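Local coordinates for protein vaginolysin (Gardnerella vaginalis, PDB 5IMY) that probably binds cholesterol in host membranes and lyses cells as a secreted pore-forming toxin, as other cholesterol-dependent cytolysins do, at residues I211-Q216 and S264-F269; V193-D198 and S305-I310. All blocks are in the same frame, centred on the assembly; numbering follows the deposited sequence.

Overall arrangement
Along the chain from the N terminus, residues 193-198 come first, in the turn between helices 188-191 and 199-203. Strand 208-223 follows, and its residues 211-216 meet 264-269 of strand 263-271 in interaction 1, closing a loop of 47 residues. Strand 305-311 comes last; its residues 305-310 reach back to 193-198 in interaction 2, closing 106 residues. Interaction 1 is therefore nested inside the loop of interaction 2. The two join through strand 263-271, which lies between strands 208-223 and 305-311 in one antiparallel sheet: Lys268 meets Cys307 O with its backbone N and Leu195 O with NZ, tying the turn to the sheet.

Interaction 1. Residues I211-Q216 and S264-F269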
loop_
_atom_site.group_PDB
_atom_site.type_symbol
_atom_site.label_atom_id
_atom_site.label_comp_id
_atom_site.label_asym_id
_atom_site.label_seq_id
_atom_site.Cartn_x
_atom_site.Cartn_y
_atom_site.Cartn_z
ATOM N N ILE A 211 6.162 2.847 24.402
ATOM C CA ILE A 211 6.088 3.429 25.739
ATOM C C ILE A 211 4.786 2.975 26.377
ATOM O O ILE A 211 3.721 3.052 25.751
ATOM C CB ILE A 211 6.171 4.965 25.693
ATOM C CG1 ILE A 211 7.444 5.415 24.966
ATOM C CG2 ILE A 211 6.118 5.546 27.103
ATOM C CD1 ILE A 211 8.736 4.901 25.580
ATOM N N VAL A 212 4.867 2.506 27.619
ATOM C CA VAL A 212 3.719 1.928 28.308
ATOM C C VAL A 212 3.731 2.393 29.757
ATOM O O VAL A 212 4.743 2.258 30.451
ATOM C CB VAL A 212 3.729 0.388 28.235
ATOM C CG1 VAL A 212 2.497 -0.191 28.916
ATOM C CG2 VAL A 212 3.807 -0.072 26.787
ATOM N N ASN A 213 2.605 2.940 30.207
ATOM C CA ASN A 213 2.413 3.334 31.597
ATOM C C ASN A 213 1.645 2.226 32.305
ATOM O O ASN A 213 0.519 1.905 31.915
ATOM C CB ASN A 213 1.655 4.661 31.681
ATOM C CG ASN A 213 1.534 5.181 33.102
ATOM O OD1 ASN A 213 2.373 4.896 33.956
ATOM N ND2 ASN A 213 0.482 5.950 33.359
ATOM N N PHE A 214 2.256 1.633 33.327
ATOM C CA PHE A 214 1.617 0.589 34.120
ATOM C C PHE A 214 1.159 1.171 35.448
ATOM O O PHE A 214 1.948 1.802 36.160
ATOM C CB PHE A 214 2.569 -0.582 34.370
ATOM C CG PHE A 214 2.797 -1.446 33.170
ATOM C CD1 PHE A 214 1.880 -2.423 32.818
ATOM C CD2 PHE A 214 3.932 -1.290 32.394
ATOM C CE1 PHE A 214 2.089 -3.221 31.713
ATOM C CE2 PHE A 214 4.146 -2.086 31.290
ATOM C CZ PHE A 214 3.224 -3.054 30.947
ATOM N N LYS A 215 -0.113 0.958 35.775
ATOM C CA LYS A 215 -0.689 1.394 37.041
ATOM C C LYS A 215 -1.270 0.185 37.755
ATOM O O LYS A 215 -2.188 -0.464 37.242
ATOM C CB LYS A 215 -1.767 2.457 36.822
ATOM C CG LYS A 215 -1.222 3.871 36.763
ATOM C CD LYS A 215 -2.279 4.865 36.322
ATOM C CE LYS A 215 -1.729 6.278 36.331
ATOM N NZ LYS A 215 -2.613 7.234 35.613
ATOM N N GLN A 216 -0.733 -0.114 38.936
ATOM C CA GLN A 216 -1.233 -1.183 39.791
ATOM C C GLN A 216 -1.907 -0.534 40.993
ATOM O O GLN A 216 -1.236 0.062 41.844
ATOM C CB GLN A 216 -0.101 -2.112 40.219
ATOM C CG GLN A 216 0.788 -2.557 39.068
ATOM C CD GLN A 216 1.716 -3.692 39.445
ATOM O OE1 GLN A 216 2.862 -3.471 39.839
ATOM N NE2 GLN A 216 1.224 -4.920 39.326
ATOM N N SER A 264 3.156 2.561 40.333
ATOM C CA SER A 264 3.129 3.113 38.986
ATOM C C SER A 264 4.534 3.114 38.405
ATOM O O SER A 264 5.505 3.396 39.113
ATOM C CB SER A 264 2.566 4.541 38.991
ATOM O OG SER A 264 2.787 5.186 37.749
ATOM N N MET A 265 4.641 2.798 37.116
ATOM C CA MET A 265 5.934 2.810 36.448
ATOM C C MET A 265 5.744 3.027 34.954
ATOM O O MET A 265 4.695 2.709 34.389
ATOM C CB MET A 265 6.706 1.508 36.691
ATOM C CG MET A 265 6.013 0.258 36.180
ATOM S SD MET A 265 7.081 -1.190 36.276
ATOM C CE MET A 265 6.075 -2.384 35.410
ATOM N N TYR A 266 6.784 3.568 34.325
ATOM C CA TYR A 266 6.851 3.742 32.882
ATOM C C TYR A 266 7.874 2.774 32.305
ATOM O O TYR A 266 8.965 2.611 32.860
ATOM C CB TYR A 266 7.231 5.179 32.520
ATOM C CG TYR A 266 6.067 6.141 32.527
ATOM C CD1 TYR A 266 5.339 6.381 31.371
ATOM C CD2 TYR A 266 5.696 6.810 33.684
ATOM C CE1 TYR A 266 4.274 7.258 31.365
ATOM C CE2 TYR A 266 4.630 7.691 33.689
ATOM C CZ TYR A 266 3.922 7.912 32.526
ATOM O OH TYR A 266 2.858 8.787 32.517
ATOM N N VAL A 267 7.524 2.140 31.189
ATOM C CA VAL A 267 8.361 1.118 30.572
ATOM C C VAL A 267 8.575 1.473 29.109
ATOM O O VAL A 267 7.620 1.807 28.399
ATOM C CB VAL A 267 7.735 -0.285 30.694
ATOM C CG1 VAL A 267 8.688 -1.336 30.146
ATOM C CG2 VAL A 267 7.382 -0.585 32.143
ATOM N N LYS A 268 9.825 1.392 28.660
ATOM C CA LYS A 268 10.186 1.595 27.263
ATOM C C LYS A 268 10.604 0.259 26.667
ATOM O O LYS A 268 11.590 -0.339 27.112
ATOM C CB LYS A 268 11.316 2.616 27.130
ATOM C CG LYS A 268 11.818 2.808 25.697
ATOM C CD LYS A 268 13.033 3.728 25.628
ATOM C CE LYS A 268 14.278 3.075 26.220
ATOM N NZ LYS A 268 15.464 3.972 26.178
ATOM N N PHE A 269 9.853 -0.208 25.675
ATOM C CA PHE A 269 10.242 -1.354 24.864
ATOM C C PHE A 269 10.828 -0.844 23.558
ATOM O O PHE A 269 10.193 -0.039 22.868
ATOM C CB PHE A 269 9.050 -2.261 24.554
ATOM C CG PHE A 269 8.304 -2.736 25.763
ATOM C CD1 PHE A 269 8.546 -3.992 26.291
ATOM C CD2 PHE A 269 7.343 -1.938 26.359
ATOM C CE1 PHE A 269 7.854 -4.438 27.399
ATOM C CE2 PHE A 269 6.646 -2.379 27.465
ATOM C CZ PHE A 269 6.903 -3.631 27.986
#
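Phe214 lies against Val267 and Met265 on one face of two neighbouring antiparallel strands in the large sheet of the cytolysin core. Val267 CG2 comes to the edge of the Phe214 ring, near its plane, 3.5 Å from CD2. Phe214 CG stands anti to its carbonyl carbon (chi1 -74°), which lays the ring back along its own strand over Val212, with its CD2-CE2 side next to Val267. The Met265 chain reaches the same ring with its terminal methyl, CE lying 3.9 Å from Phe214 CD2. Val212 CG1 covers part of one ring face, offset toward the rim, while its other methyl, CG2, meets Phe269 CE2 at 3.7 Å. Helices 278-286 and 326-335 pack over this apolar face, Ile286 and Leu329 both touching Phe214.

Beneath the side chains, Val212 pairs with Val267 and Phe214 with Met265 as hydrogen-bonded pairs, each joined by two backbone bonds; Phe214 N reaches Met265 O at 2.9 Å and Met265 N reaches Phe214 O at 3.0 Å. Ser264 CA adds a CA-H...O contact with Phe214 O at 3.3 Å.

The other face carries Ile211, Asn213, Lys215, Ser264, Tyr266 and Lys268. Here the Asn213 amide stacks on the Tyr266 ring, their planes 6° apart, and Asn213 CB lies 3.7 Å from Tyr266 CE1. Next to this stack, Ile211 CD1 rests on the alkyl part of Lys268, 3.7 Å from CG; beyond it Lys268 NZ is hydrogen-bonded to Leu195 O. At the far end Lys215 NZ is hydrogen-bonded to Asn78 OD1.

Interaction 2. Residues V193-D198 and S305-I310; sequences VPLKID and SVCAVI. Unlike the reference sequence in segment 305-310: Cys307 (reference Thr).
Leu195 is the bump of this contact: its CD2 methyl settles into a shallow hollow on strand 305-311, formed by Cys307 and Val309, two residues apart and on the same face. The motif is a short 3-10 turn, 193-195, laid on a strand of the core antiparallel sheet. Leu195 CD2 lies 3.7 Å from Val309 CG1 and 3.6 Å from the backbone Cys307 O, with Val309 CG2 also within packing range. Leu195 CG lies beside its own backbone N, and CD2, not CD1, points to the strand.

A second knob sits beside the first. Pro194 CB meets the same Val309 methyl, CG1, at 3.8 Å, so that this one methyl fits between the proline ring and the leucine tip. Cys307 SG, anti to its own backbone N, packs alongside Leu195, 3.9 Å from its CA and 4.1 Å from its CD2. The same sulfur forms a disulfide with Cys322; the reference sequence has threonine in place of Cys307.

The segments meet by van der Waals packing of side chains, with Cys307 O the one polar atom against the leucine methyl. On the other face of the strand, Val306, Ala308 and Ile310 pack on helix 326-335. Beyond Leu195 the chain turns away from strand 305-311 at Lys196, which has a positive phi, and leads to Asp198, the N-cap of helix 199-203. The turn itself is closed by a backbone hydrogen bond from Lys196 N to Val193 O, 3.0 Å long.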
loop_
_atom_site.group_PDB
_atom_site.type_symbol
_atom_site.label_atom_id
_atom_site.label_comp_id
_atom_site.label_asym_id
_atom_site.label_seq_id
_atom_site.Cartn_x
_atom_site.Cartn_y
_atom_site.Cartn_z
ATOM N N VAL A 193 12.382 11.591 30.535
ATOM C CA VAL A 193 13.793 11.692 30.164
ATOM C C VAL A 193 14.605 10.577 30.818
ATOM O O VAL A 193 15.665 10.218 30.283
ATOM C CB VAL A 193 14.390 13.072 30.504
ATOM C CG1 VAL A 193 13.900 14.123 29.517
ATOM C CG2 VAL A 193 14.093 13.496 31.938
ATOM N N PRO A 194 14.189 9.993 31.949
ATOM C CA PRO A 194 14.942 8.839 32.469
ATOM C C PRO A 194 14.906 7.626 31.553
ATOM O O PRO A 194 15.801 6.776 31.646
ATOM C CB PRO A 194 14.260 8.552 33.812
ATOM C CG PRO A 194 13.628 9.827 34.194
ATOM C CD PRO A 194 13.145 10.403 32.906
ATOM N N LEU A 195 13.907 7.511 30.679
ATOM C CA LEU A 195 13.878 6.439 29.693
ATOM C C LEU A 195 14.716 6.760 28.462
ATOM O O LEU A 195 14.732 5.958 27.522
ATOM C CB LEU A 195 12.438 6.148 29.254
ATOM C CG LEU A 195 11.340 6.114 30.319
ATOM C CD1 LEU A 195 10.044 6.605 29.709
ATOM C CD2 LEU A 195 11.156 4.719 30.895
ATOM N N LYS A 196 15.396 7.909 28.451
ATOM C CA LYS A 196 16.263 8.330 27.354
ATOM C C LYS A 196 15.733 7.881 25.996
ATOM O O LYS A 196 16.316 7.001 25.356
ATOM C CB LYS A 196 17.681 7.796 27.571
ATOM C CG LYS A 196 18.222 8.015 28.981
ATOM C CD LYS A 196 19.620 7.429 29.130
ATOM C CE LYS A 196 19.681 6.344 30.200
ATOM N NZ LYS A 196 19.942 6.896 31.559
ATOM N N ILE A 197 14.630 8.477 25.555
ATOM C CA ILE A 197 14.024 8.123 24.277
ATOM C C ILE A 197 14.852 8.718 23.148
ATOM O O ILE A 197 15.340 9.850 23.243
ATOM C CB ILE A 197 12.566 8.614 24.213
ATOM C CG1 ILE A 197 11.776 8.131 25.434
ATOM C CG2 ILE A 197 11.899 8.122 22.932
ATOM C CD1 ILE A 197 10.404 8.767 25.564
ATOM N N ASP A 198 15.011 7.954 22.070
ATOM C CA ASP A 198 15.728 8.401 20.876
ATOM C C ASP A 198 14.721 8.476 19.733
ATOM O O ASP A 198 14.418 7.464 19.094
ATOM C CB ASP A 198 16.881 7.459 20.545
ATOM C CG ASP A 198 17.787 8.004 19.459
ATOM O OD1 ASP A 198 17.452 9.056 18.875
ATOM O OD2 ASP A 198 18.834 7.376 19.184
ATOM N N SER A 305 14.689 -4.811 24.125
ATOM C CA SER A 305 15.215 -4.213 25.343
ATOM C C SER A 305 14.077 -3.578 26.132
ATOM O O SER A 305 13.143 -3.013 25.557
ATOM C CB SER A 305 16.273 -3.162 25.008
ATOM O OG SER A 305 17.160 -2.957 26.091
ATOM N N VAL A 306 14.152 -3.683 27.456
ATOM C CA VAL A 306 13.122 -3.159 28.346
ATOM C C VAL A 306 13.777 -2.211 29.339
ATOM O O VAL A 306 14.753 -2.575 30.003
ATOM C CB VAL A 306 12.368 -4.288 29.075
ATOM C CG1 VAL A 306 11.564 -3.743 30.258
ATOM C CG2 VAL A 306 11.440 -5.002 28.105
ATOM N N CYS A 307 13.235 -0.999 29.437
ATOM C CA CYS A 307 13.745 0.041 30.321
ATOM C C CYS A 307 12.573 0.579 31.127
ATOM O O CYS A 307 11.650 1.170 30.558
ATOM C CB CYS A 307 14.425 1.148 29.508
ATOM S SG CYS A 307 14.712 2.729 30.348
ATOM N N ALA A 308 12.604 0.365 32.443
ATOM C CA ALA A 308 11.472 0.656 33.317
ATOM C C ALA A 308 11.926 1.571 34.438
ATOM O O ALA A 308 12.838 1.218 35.187
ATOM C CB ALA A 308 10.889 -0.630 33.906
ATOM N N VAL A 309 11.278 2.725 34.575
ATOM C CA VAL A 309 11.519 3.634 35.689
ATOM C C VAL A 309 10.275 3.635 36.564
ATOM O O VAL A 309 9.156 3.822 36.071
ATOM C CB VAL A 309 11.874 5.055 35.214
ATOM C CG1 VAL A 309 12.915 4.984 34.110
ATOM C CG2 VAL A 309 10.636 5.832 34.754
ATOM N N ILE A 310 10.472 3.414 37.855
ATOM C CA ILE A 310 9.381 3.298 38.814
ATOM C C ILE A 310 9.325 4.574 39.638
ATOM O O ILE A 310 10.362 5.165 39.965
ATOM C CB ILE A 310 9.573 2.049 39.696
ATOM C CG1 ILE A 310 9.702 0.809 38.801
ATOM C CG2 ILE A 310 8.406 1.884 40.659
ATOM C CD1 ILE A 310 10.187 -0.431 39.508
#